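PDB 2QC3: malonyl CoA-acyl carrier protein transacylase from Mycobacterium tuberculosis, which transfers the malonyl group from malonyl-CoA to holo-acyl carrier protein, yielding malonyl-ACP and CoA for fatty acid biosynthesis. Local coordinates for residues Ala256-His261 against Arg281-Val286; Gly138-Val143 against Ala155-Ala160; Lys229-Thr232 against Ala236-Asp239. One frame throughout, in Å; residues are numbered along the deposited sequence.

Interaction 1 (Ala256-His261 against Arg281-Val286)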
ATOM      1  N   ALA A 256      -1.244  15.143   4.586  1.00 26.41           N
ATOM      2  CA  ALA A 256      -1.029  16.445   5.213  1.00 27.52           C
ATOM      3  C   ALA A 256       0.334  16.959   4.762  1.00 27.51           C
ATOM      4  O   ALA A 256       0.517  18.152   4.529  1.00 28.51           O
ATOM      5  CB  ALA A 256      -1.066  16.314   6.740  1.00 27.08           C
ATOM      6  N   THR A 257       1.290  16.047   4.630  1.00 27.83           N
ATOM      7  CA  THR A 257       2.626  16.421   4.188  1.00 27.98           C
ATOM      8  C   THR A 257       2.620  16.815   2.711  1.00 28.49           C
ATOM      9  O   THR A 257       3.369  17.698   2.292  1.00 28.31           O
ATOM     10  CB  THR A 257       3.627  15.268   4.408  1.00 29.49           C
ATOM     11  OG1 THR A 257       3.737  14.999   5.814  1.00 29.48           O
ATOM     12  CG2 THR A 257       5.003  15.640   3.853  1.00 25.40           C
ATOM     13  N   LEU A 258       1.779  16.157   1.922  1.00 28.73           N
ATOM     14  CA  LEU A 258       1.681  16.475   0.500  1.00 30.74           C
ATOM     15  C   LEU A 258       1.188  17.912   0.361  1.00 32.77           C
ATOM     16  O   LEU A 258       1.657  18.664  -0.494  1.00 32.09           O
ATOM     17  CB  LEU A 258       0.706  15.524  -0.196  1.00 28.11           C
ATOM     18  CG  LEU A 258       1.119  14.050  -0.217  1.00 25.80           C
ATOM     19  CD1 LEU A 258       0.010  13.206  -0.843  1.00 23.78           C
ATOM     20  CD2 LEU A 258       2.421  13.902  -1.002  1.00 24.56           C
ATOM     21  N   ARG A 259       0.246  18.281   1.221  1.00 36.17           N
ATOM     22  CA  ARG A 259      -0.323  19.623   1.224  1.00 41.37           C
ATOM     23  C   ARG A 259       0.792  20.641   1.476  1.00 43.26           C
ATOM     24  O   ARG A 259       0.845  21.697   0.838  1.00 44.04           O
ATOM     25  CB  ARG A 259      -1.392  19.727   2.316  1.00 43.00           C
ATOM     26  CG  ARG A 259      -2.423  20.820   2.089  1.00 46.98           C
ATOM     27  CD  ARG A 259      -3.439  20.866   3.221  1.00 49.98           C
ATOM     28  NE  ARG A 259      -3.885  19.531   3.617  1.00 53.87           N
ATOM     29  CZ  ARG A 259      -4.836  19.295   4.518  1.00 55.37           C
ATOM     30  NH1 ARG A 259      -5.452  20.306   5.119  1.00 56.91           N
ATOM     31  NH2 ARG A 259      -5.158  18.048   4.835  1.00 54.55           N
ATOM     32  N   GLU A 260       1.685  20.311   2.406  1.00 44.56           N
ATOM     33  CA  GLU A 260       2.807  21.184   2.737  1.00 46.70           C
ATOM     34  C   GLU A 260       3.632  21.526   1.501  1.00 47.05           C
ATOM     35  O   GLU A 260       4.116  22.647   1.359  1.00 47.86           O
ATOM     36  CB  GLU A 260       3.708  20.521   3.779  1.00 46.74           C
ATOM     37  CG  GLU A 260       3.210  20.648   5.205  1.00 50.13           C
ATOM     38  CD  GLU A 260       4.126  19.948   6.190  1.00 51.28           C
ATOM     39  OE1 GLU A 260       5.360  20.095   6.055  1.00 53.22           O
ATOM     40  OE2 GLU A 260       3.618  19.257   7.098  1.00 51.61           O
ATOM     41  N   HIS A 261       3.796  20.550   0.615  1.00 47.75           N
ATOM     42  CA  HIS A 261       4.550  20.753  -0.613  1.00 47.53           C
ATOM     43  C   HIS A 261       3.645  21.381  -1.662  1.00 48.81           C
ATOM     44  O   HIS A 261       2.449  21.572  -1.432  1.00 49.85           O
ATOM     45  CB  HIS A 261       5.084  19.418  -1.129  1.00 46.46           C
ATOM     46  CG  HIS A 261       6.101  18.787  -0.233  1.00 44.96           C
ATOM     47  ND1 HIS A 261       5.865  18.537   1.101  1.00 45.61           N
ATOM     48  CD2 HIS A 261       7.366  18.364  -0.476  1.00 42.64           C
ATOM     49  CE1 HIS A 261       6.938  17.989   1.642  1.00 42.69           C
ATOM     50  NE2 HIS A 261       7.863  17.873   0.706  1.00 42.34           N
ATOM     51  N   ARG A 281      -9.221  15.373  -1.167  1.00 38.60           N
ATOM     52  CA  ARG A 281      -9.844  16.087  -0.065  1.00 40.57           C
ATOM     53  C   ARG A 281      -8.962  17.138   0.602  1.00 41.77           C
ATOM     54  O   ARG A 281      -9.453  18.185   1.022  1.00 40.92           O
ATOM     55  CB  ARG A 281     -10.361  15.092   0.980  1.00 41.04           C
ATOM     56  CG  ARG A 281     -11.342  15.709   1.964  1.00 43.26           C
ATOM     57  CD  ARG A 281     -11.927  14.693   2.948  1.00 44.88           C
ATOM     58  NE  ARG A 281     -12.860  13.749   2.332  1.00 45.01           N
ATOM     59  CZ  ARG A 281     -12.505  12.607   1.747  1.00 47.27           C
ATOM     60  NH1 ARG A 281     -11.229  12.249   1.689  1.00 47.88           N
ATOM     61  NH2 ARG A 281     -13.430  11.816   1.223  1.00 46.70           N
ATOM     62  N   GLU A 282      -7.663  16.871   0.696  1.00 43.48           N
ATOM     63  CA  GLU A 282      -6.754  17.818   1.331  1.00 44.41           C
ATOM     64  C   GLU A 282      -6.064  18.700   0.298  1.00 43.99           C
ATOM     65  O   GLU A 282      -5.712  19.845   0.582  1.00 44.20           O
ATOM     66  CB  GLU A 282      -5.704  17.077   2.164  1.00 46.64           C
ATOM     67  CG  GLU A 282      -6.264  15.953   3.030  1.00 51.11           C
ATOM     68  CD  GLU A 282      -7.406  16.390   3.924  1.00 54.40           C
ATOM     69  OE1 GLU A 282      -8.083  15.506   4.493  1.00 55.05           O
ATOM     70  OE2 GLU A 282      -7.626  17.612   4.067  1.00 57.21           O
ATOM     71  N   LEU A 283      -5.868  18.159  -0.900  1.00 42.86           N
ATOM     72  CA  LEU A 283      -5.219  18.900  -1.975  1.00 42.86           C
ATOM     73  C   LEU A 283      -6.288  19.341  -2.965  1.00 43.59           C
ATOM     74  O   LEU A 283      -6.311  18.884  -4.102  1.00 43.30           O
ATOM     75  CB  LEU A 283      -4.199  18.009  -2.686  1.00 40.93           C
ATOM     76  CG  LEU A 283      -3.167  17.314  -1.795  1.00 41.78           C
ATOM     77  CD1 LEU A 283      -2.317  16.389  -2.639  1.00 41.30           C
ATOM     78  CD2 LEU A 283      -2.305  18.343  -1.091  1.00 39.78           C
ATOM     79  N   ARG A 284      -7.173  20.227  -2.523  1.00 44.48           N
ATOM     80  CA  ARG A 284      -8.256  20.710  -3.371  1.00 45.74           C
ATOM     81  C   ARG A 284      -7.761  21.565  -4.529  1.00 43.48           C
ATOM     82  O   ARG A 284      -6.883  22.404  -4.363  1.00 42.93           O
ATOM     83  CB  ARG A 284      -9.258  21.504  -2.531  1.00 48.48           C
ATOM     84  CG  ARG A 284      -9.911  20.683  -1.437  1.00 52.32           C
ATOM     85  CD  ARG A 284     -10.813  21.534  -0.560  1.00 55.63           C
ATOM     86  NE  ARG A 284     -11.325  20.768   0.574  1.00 58.87           N
ATOM     87  CZ  ARG A 284     -12.010  21.289   1.588  1.00 60.76           C
ATOM     88  NH1 ARG A 284     -12.270  22.590   1.621  1.00 60.82           N
ATOM     89  NH2 ARG A 284     -12.431  20.506   2.575  1.00 61.45           N
ATOM     90  N   GLY A 285      -8.335  21.340  -5.706  1.00 43.12           N
ATOM     91  CA  GLY A 285      -7.937  22.098  -6.877  1.00 43.06           C
ATOM     92  C   GLY A 285      -6.816  21.406  -7.620  1.00 43.27           C
ATOM     93  O   GLY A 285      -6.363  21.881  -8.664  1.00 43.47           O
ATOM     94  N   VAL A 286      -6.369  20.275  -7.080  1.00 42.02           N
ATOM     95  CA  VAL A 286      -5.296  19.506  -7.695  1.00 40.66           C
ATOM     96  C   VAL A 286      -5.868  18.352  -8.510  1.00 39.87           C
ATOM     97  O   VAL A 286      -6.567  17.493  -7.982  1.00 39.65           O
ATOM     98  CB  VAL A 286      -4.341  18.922  -6.625  1.00 40.68           C
ATOM     99  CG1 VAL A 286      -3.180  18.194  -7.299  1.00 37.77           C
ATOM    100  CG2 VAL A 286      -3.832  20.034  -5.719  1.00 39.28           C
TER
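L258 and R259, in the last turn of helix 251-260, pack against L283, where helix 275-282 gives way to a type II turn from L283 to V286. The second segment thus lies in the beta-alpha-beta crossover that joins the neighbouring strands 263-268 and 288-290 of the parallel sheet. L258 meets its partner through the base of its side chain, CB lying 4.0 Å from L283 CD1, and both leucines are buried. At R259 the fit tightens: L283 CD2 pushes in beside the helix backbone, 3.3 Å from R259 CA. The side chain of R259 leaves with CG anti to the backbone N (chi1 -157°) and bends at chi3, which carries it to the E282 carboxylate; E282 O lies over one face of the R259 guanidinium. The two planes are nearly parallel, 5° apart, but stepped, the carboxylate lying to one side of the guanidinium plane. They form a salt bridge of doubtful length, because NH2 is modelled too close to E282 CB. R259 is exposed and E282 only partly so. L283 also reaches V263 and I266 of strand 263-268. Beyond E260 the chain leaves the helix, and H261 ND1 hydrogen-bonds back to T257 O at 2.9 Å.

Interaction 2 (Gly138-Val143 against Ala155-Ala160); sequences GDETEV and ANRNAA
E140 in the first turn of helix 140-149 and R157 on strand 153-159 meet across a wide backbone gap, the nearest CA atoms being those of E140 and A160 at 7.5 Å. Helix and strand are consecutive elements of the small subdomain, whose beta-alpha-beta-beta-alpha-beta order and 4-1-3-2 strand arrangement match a ferredoxin-like fold. Long side chains bridge the gap. E140 holds CG anti to the backbone N (chi1 -172°) and runs straight out to its carboxylate, whereas R157 bends at chi2 and chi3 to bring its guanidinium round. Its NH2 reaches E140 OE2 at 3.2 Å, with the oxygen at the edge of the guanidinium and near its plane. The carboxylate is turned 75° from that plane, OE2 alone comes within bonding distance of NH2, and the N-H points well off line, at 121°. A160 adds only a loose approach of its CA to OE2.

Each side is anchored separately. D139 is the N-cap of the helix, its OD1 accepting from E142 N at 3.1 Å through the anti lone pair. On the strand, A155 and N156 both face V164 in a classic beta bulge, while the backbone of R157 bonds to V249 and D252. R157 also packs on D252, and its side chain lies about 10 Å from that of H195, a probable active-site residue. A weak, one-sided salt bridge at the surface is consistent with an electrostatic attraction between the helix start and the strand that has little directional grip.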
ATOM      1  N   GLY A 138     -19.147   8.987  12.375  1.00 26.95           N
ATOM      2  CA  GLY A 138     -19.169   8.989  13.824  1.00 28.60           C
ATOM      3  C   GLY A 138     -18.292  10.104  14.354  1.00 29.10           C
ATOM      4  O   GLY A 138     -17.546  10.723  13.594  1.00 29.55           O
ATOM      5  N   ASP A 139     -18.389  10.378  15.649  1.00 29.02           N
ATOM      6  CA  ASP A 139     -17.577  11.419  16.259  1.00 29.87           C
ATOM      7  C   ASP A 139     -16.188  10.820  16.447  1.00 30.02           C
ATOM      8  O   ASP A 139     -16.024   9.825  17.156  1.00 27.97           O
ATOM      9  CB  ASP A 139     -18.165  11.838  17.604  1.00 31.77           C
ATOM     10  CG  ASP A 139     -17.357  12.927  18.272  1.00 35.14           C
ATOM     11  OD1 ASP A 139     -16.319  12.607  18.891  1.00 34.99           O
ATOM     12  OD2 ASP A 139     -17.752  14.105  18.164  1.00 36.96           O
ATOM     13  N   GLU A 140     -15.196  11.427  15.805  1.00 28.70           N
ATOM     14  CA  GLU A 140     -13.830  10.929  15.860  1.00 30.84           C
ATOM     15  C   GLU A 140     -13.353  10.536  17.253  1.00 29.99           C
ATOM     16  O   GLU A 140     -12.903   9.413  17.463  1.00 29.44           O
ATOM     17  CB  GLU A 140     -12.862  11.952  15.264  1.00 31.04           C
ATOM     18  CG  GLU A 140     -11.457  11.409  15.116  1.00 31.88           C
ATOM     19  CD  GLU A 140     -10.504  12.415  14.522  1.00 33.38           C
ATOM     20  OE1 GLU A 140     -10.138  13.388  15.216  1.00 32.39           O
ATOM     21  OE2 GLU A 140     -10.127  12.229  13.350  1.00 34.18           O
ATOM     22  N   THR A 141     -13.446  11.463  18.197  1.00 29.93           N
ATOM     23  CA  THR A 141     -13.011  11.194  19.559  1.00 30.53           C
ATOM     24  C   THR A 141     -13.730   9.977  20.124  1.00 29.06           C
ATOM     25  O   THR A 141     -13.097   9.067  20.656  1.00 28.95           O
ATOM     26  CB  THR A 141     -13.245  12.426  20.466  1.00 31.27           C
ATOM     27  OG1 THR A 141     -12.370  13.486  20.056  1.00 33.02           O
ATOM     28  CG2 THR A 141     -12.966  12.087  21.927  1.00 30.77           C
ATOM     29  N   GLU A 142     -15.048   9.951  19.995  1.00 28.32           N
ATOM     30  CA  GLU A 142     -15.823   8.822  20.493  1.00 30.07           C
ATOM     31  C   GLU A 142     -15.439   7.495  19.826  1.00 27.00           C
ATOM     32  O   GLU A 142     -15.330   6.471  20.494  1.00 25.42           O
ATOM     33  CB  GLU A 142     -17.313   9.089  20.304  1.00 33.71           C
ATOM     34  CG  GLU A 142     -17.802  10.310  21.071  1.00 42.13           C
ATOM     35  CD  GLU A 142     -17.430  10.256  22.544  1.00 46.15           C
ATOM     36  OE1 GLU A 142     -17.749   9.240  23.203  1.00 48.60           O
ATOM     37  OE2 GLU A 142     -16.819  11.228  23.047  1.00 49.58           O
ATOM     38  N   VAL A 143     -15.237   7.510  18.514  1.00 26.23           N
ATOM     39  CA  VAL A 143     -14.851   6.293  17.809  1.00 24.54           C
ATOM     40  C   VAL A 143     -13.481   5.813  18.300  1.00 24.02           C
ATOM     41  O   VAL A 143     -13.337   4.670  18.731  1.00 24.19           O
ATOM     42  CB  VAL A 143     -14.801   6.514  16.275  1.00 24.69           C
ATOM     43  CG1 VAL A 143     -14.071   5.368  15.595  1.00 22.46           C
ATOM     44  CG2 VAL A 143     -16.217   6.604  15.724  1.00 24.55           C
ATOM     45  N   ALA A 155      -5.468   0.793  13.193  1.00 18.99           N
ATOM     46  CA  ALA A 155      -4.402   0.367  12.291  1.00 21.00           C
ATOM     47  C   ALA A 155      -4.270   1.236  11.048  1.00 21.12           C
ATOM     48  O   ALA A 155      -3.216   1.277  10.427  1.00 19.76           O
ATOM     49  CB  ALA A 155      -4.594  -1.113  11.909  1.00 20.69           C
ATOM     50  N   ASN A 156      -5.349   1.922  10.686  1.00 21.82           N
ATOM     51  CA  ASN A 156      -5.336   2.832   9.546  1.00 22.43           C
ATOM     52  C   ASN A 156      -6.002   4.135   9.981  1.00 21.02           C
ATOM     53  O   ASN A 156      -7.063   4.110  10.613  1.00 22.51           O
ATOM     54  CB  ASN A 156      -6.157   2.304   8.363  1.00 24.84           C
ATOM     55  CG  ASN A 156      -5.402   1.347   7.453  1.00 26.30           C
ATOM     56  OD1 ASN A 156      -5.784   1.191   6.289  1.00 28.95           O
ATOM     57  ND2 ASN A 156      -4.367   0.689   7.964  1.00 23.86           N
ATOM     58  N   ARG A 157      -5.352   5.258   9.689  1.00 20.58           N
ATOM     59  CA  ARG A 157      -5.916   6.585   9.933  1.00 20.13           C
ATOM     60  C   ARG A 157      -5.784   7.115   8.507  1.00 19.96           C
ATOM     61  O   ARG A 157      -4.714   7.562   8.097  1.00 22.31           O
ATOM     62  CB  ARG A 157      -5.067   7.426  10.901  1.00 22.35           C
ATOM     63  CG  ARG A 157      -5.117   6.993  12.388  1.00 21.67           C
ATOM     64  CD  ARG A 157      -6.521   7.079  12.986  1.00 19.69           C
ATOM     65  NE  ARG A 157      -7.074   8.436  12.996  1.00 20.80           N
ATOM     66  CZ  ARG A 157      -6.836   9.359  13.927  1.00 19.36           C
ATOM     67  NH1 ARG A 157      -6.041   9.101  14.964  1.00 15.69           N
ATOM     68  NH2 ARG A 157      -7.408  10.553  13.822  1.00 18.76           N
ATOM     69  N   ASN A 158      -6.869   7.047   7.746  1.00 20.27           N
ATOM     70  CA  ASN A 158      -6.840   7.464   6.349  1.00 19.68           C
ATOM     71  C   ASN A 158      -7.288   8.886   6.036  1.00 19.65           C
ATOM     72  O   ASN A 158      -6.779   9.500   5.099  1.00 20.09           O
ATOM     73  CB  ASN A 158      -7.641   6.466   5.511  1.00 18.95           C
ATOM     74  CG  ASN A 158      -7.028   5.083   5.522  1.00 19.17           C
ATOM     75  OD1 ASN A 158      -5.811   4.939   5.446  1.00 19.92           O
ATOM     76  ND2 ASN A 158      -7.868   4.054   5.598  1.00 19.28           N
ATOM     77  N   ALA A 159      -8.237   9.396   6.815  1.00 20.74           N
ATOM     78  CA  ALA A 159      -8.760  10.752   6.654  1.00 23.25           C
ATOM     79  C   ALA A 159      -9.771  10.981   7.774  1.00 24.03           C
ATOM     80  O   ALA A 159     -10.141  10.042   8.479  1.00 23.00           O
ATOM     81  CB  ALA A 159      -9.445  10.898   5.280  1.00 23.15           C
ATOM     82  N   ALA A 160     -10.221  12.218   7.949  1.00 24.92           N
ATOM     83  CA  ALA A 160     -11.203  12.491   8.994  1.00 27.20           C
ATOM     84  C   ALA A 160     -12.423  11.598   8.751  1.00 26.26           C
ATOM     85  O   ALA A 160     -12.956  11.548   7.646  1.00 26.81           O
ATOM     86  CB  ALA A 160     -11.610  13.963   8.971  1.00 29.51           C
TER

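Interaction 3 (Lys229-Thr232 against Ala236-Asp239); sequences KPVT and AAMD
V231 and A237 carry an apolar contact between the loop that precedes helix 234-243 and the first half of that helix. The chain turns back on itself within a few residues, which brings V231 CA to 5.1 Å from A237 CA. V231 points its side chain at the helix and lays both branches against it. CG2 touches the A237 methyl, 3.6 Å from CB, and the valine CB itself sits 3.7 Å from A237 CA. With CG1 beside the backbone N (chi1 -79°), this other methyl reaches over the helix backbone, 3.9 Å from A237 CA, and approaches the A236 carbonyl O at 4.2 Å. The two arms of the valine thus share A237: CG2 meets its methyl and CA, while CG1 lies over CA and toward the A236 carbonyl. The contact is chiefly apolar, V231 carbons against A237 carbons. Both V231 and A237 are buried, and A236 lies at the margin, its CB directed toward the loop.

Several backbone groups bond to residues outside the two segments. The backbone of V231 bonds to L222, A236 N is hydrogen-bonded to S233 OG just ahead of the helix, and A236 O to T240 OG1. A237 O bonds to Y99 OH, a tie to helix 94-101.

In the fold, V231 lies between L222 of strand 221-222, an outermost strand of the parallel sheet, and A237, while P230 covers T221 and L223. On the helix, M238 points away from the loop and packs on V104, I105 and T215. The contact joins the start of helix 234-243 to the loop beside strand 221-222.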
ATOM      1  N   LYS A 229       6.107  11.582   7.370  1.00 23.05           N
ATOM      2  CA  LYS A 229       7.333  12.352   7.156  1.00 24.88           C
ATOM      3  C   LYS A 229       8.279  11.604   6.223  1.00 26.02           C
ATOM      4  O   LYS A 229       8.277  10.373   6.172  1.00 26.69           O
ATOM      5  CB  LYS A 229       8.039  12.618   8.484  1.00 27.84           C
ATOM      6  CG  LYS A 229       7.229  13.447   9.466  1.00 32.37           C
ATOM      7  CD  LYS A 229       7.080  14.882   9.025  1.00 36.11           C
ATOM      8  CE  LYS A 229       6.288  15.663  10.067  1.00 40.82           C
ATOM      9  NZ  LYS A 229       6.152  17.108   9.726  1.00 42.37           N
ATOM     10  N   PRO A 230       9.112  12.339   5.477  1.00 26.57           N
ATOM     11  CA  PRO A 230      10.036  11.668   4.564  1.00 27.61           C
ATOM     12  C   PRO A 230      11.189  10.893   5.205  1.00 27.91           C
ATOM     13  O   PRO A 230      11.679  11.252   6.273  1.00 26.26           O
ATOM     14  CB  PRO A 230      10.525  12.806   3.668  1.00 27.92           C
ATOM     15  CG  PRO A 230      10.442  13.998   4.545  1.00 28.04           C
ATOM     16  CD  PRO A 230       9.154  13.803   5.301  1.00 28.50           C
ATOM     17  N   VAL A 231      11.578   9.801   4.554  1.00 27.07           N
ATOM     18  CA  VAL A 231      12.707   8.992   4.996  1.00 28.34           C
ATOM     19  C   VAL A 231      13.763   9.363   3.971  1.00 29.10           C
ATOM     20  O   VAL A 231      13.600   9.117   2.778  1.00 30.39           O
ATOM     21  CB  VAL A 231      12.404   7.478   4.940  1.00 25.84           C
ATOM     22  CG1 VAL A 231      11.567   7.080   6.151  1.00 24.79           C
ATOM     23  CG2 VAL A 231      11.661   7.133   3.653  1.00 26.86           C
ATOM     24  N   THR A 232      14.841   9.974   4.447  1.00 31.22           N
ATOM     25  CA  THR A 232      15.906  10.467   3.586  1.00 32.54           C
ATOM     26  C   THR A 232      17.100   9.562   3.315  1.00 32.70           C
ATOM     27  O   THR A 232      17.932   9.878   2.460  1.00 32.90           O
ATOM     28  CB  THR A 232      16.429  11.792   4.145  1.00 33.98           C
ATOM     29  OG1 THR A 232      16.955  11.575   5.461  1.00 36.71           O
ATOM     30  CG2 THR A 232      15.287  12.807   4.233  1.00 35.89           C
ATOM     31  N   ALA A 236      17.268   4.438   6.989  1.00 27.48           N
ATOM     32  CA  ALA A 236      16.090   4.948   7.682  1.00 26.72           C
ATOM     33  C   ALA A 236      14.831   4.409   7.023  1.00 26.10           C
ATOM     34  O   ALA A 236      13.912   3.952   7.698  1.00 27.72           O
ATOM     35  CB  ALA A 236      16.082   6.476   7.667  1.00 27.23           C
ATOM     36  N   ALA A 237      14.791   4.459   5.697  1.00 25.60           N
ATOM     37  CA  ALA A 237      13.633   3.973   4.958  1.00 23.21           C
ATOM     38  C   ALA A 237      13.369   2.488   5.213  1.00 24.71           C
ATOM     39  O   ALA A 237      12.239   2.095   5.507  1.00 26.34           O
ATOM     40  CB  ALA A 237      13.833   4.209   3.467  1.00 24.63           C
ATOM     41  N   MET A 238      14.403   1.658   5.113  1.00 22.55           N
ATOM     42  CA  MET A 238      14.207   0.225   5.317  1.00 24.05           C
ATOM     43  C   MET A 238      13.824  -0.129   6.748  1.00 23.78           C
ATOM     44  O   MET A 238      12.937  -0.956   6.962  1.00 23.86           O
ATOM     45  CB  MET A 238      15.453  -0.557   4.891  1.00 23.06           C
ATOM     46  CG  MET A 238      15.778  -0.407   3.413  1.00 23.14           C
ATOM     47  SD  MET A 238      14.353  -0.738   2.337  1.00 24.10           S
ATOM     48  CE  MET A 238      14.294  -2.551   2.413  1.00 24.00           C
ATOM     49  N   ASP A 239      14.482   0.495   7.722  1.00 23.63           N
ATOM     50  CA  ASP A 239      14.170   0.236   9.125  1.00 24.91           C
ATOM     51  C   ASP A 239      12.714   0.601   9.401  1.00 23.12           C
ATOM     52  O   ASP A 239      12.006  -0.105  10.110  1.00 23.71           O
ATOM     53  CB  ASP A 239      15.083   1.053  10.052  1.00 25.98           C
ATOM     54  CG  ASP A 239      16.511   0.538  10.069  1.00 29.80           C
ATOM     55  OD1 ASP A 239      16.737  -0.606   9.623  1.00 30.01           O
ATOM     56  OD2 ASP A 239      17.407   1.271  10.541  1.00 29.68           O
TER

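How the interactions relate
The three contacts follow one another along the chain as interaction 2, interaction 3 and interaction 1, all within the acyl transferase domain. Interaction 2 belongs to the small mixed-sheet subdomain, while interactions 1 and 3 lie on elements of the parallel-sheet part. The centre of interaction 1 lies about 19 Å from that of interaction 2 and about 21 Å from that of interaction 3. Interaction 1 borders both others: R281 NH1 packs 4.2 Å from A159 CB, and E260 approaches K229, whose neighbour G228 is hydrogen-bonded through O to T257 OG1. Interactions 2 and 3 do not touch. Helix 251-260 links the two parts, with interaction 1 at its end and, at its start, W251 and D252 touching N158 and R157 of strand 153-159.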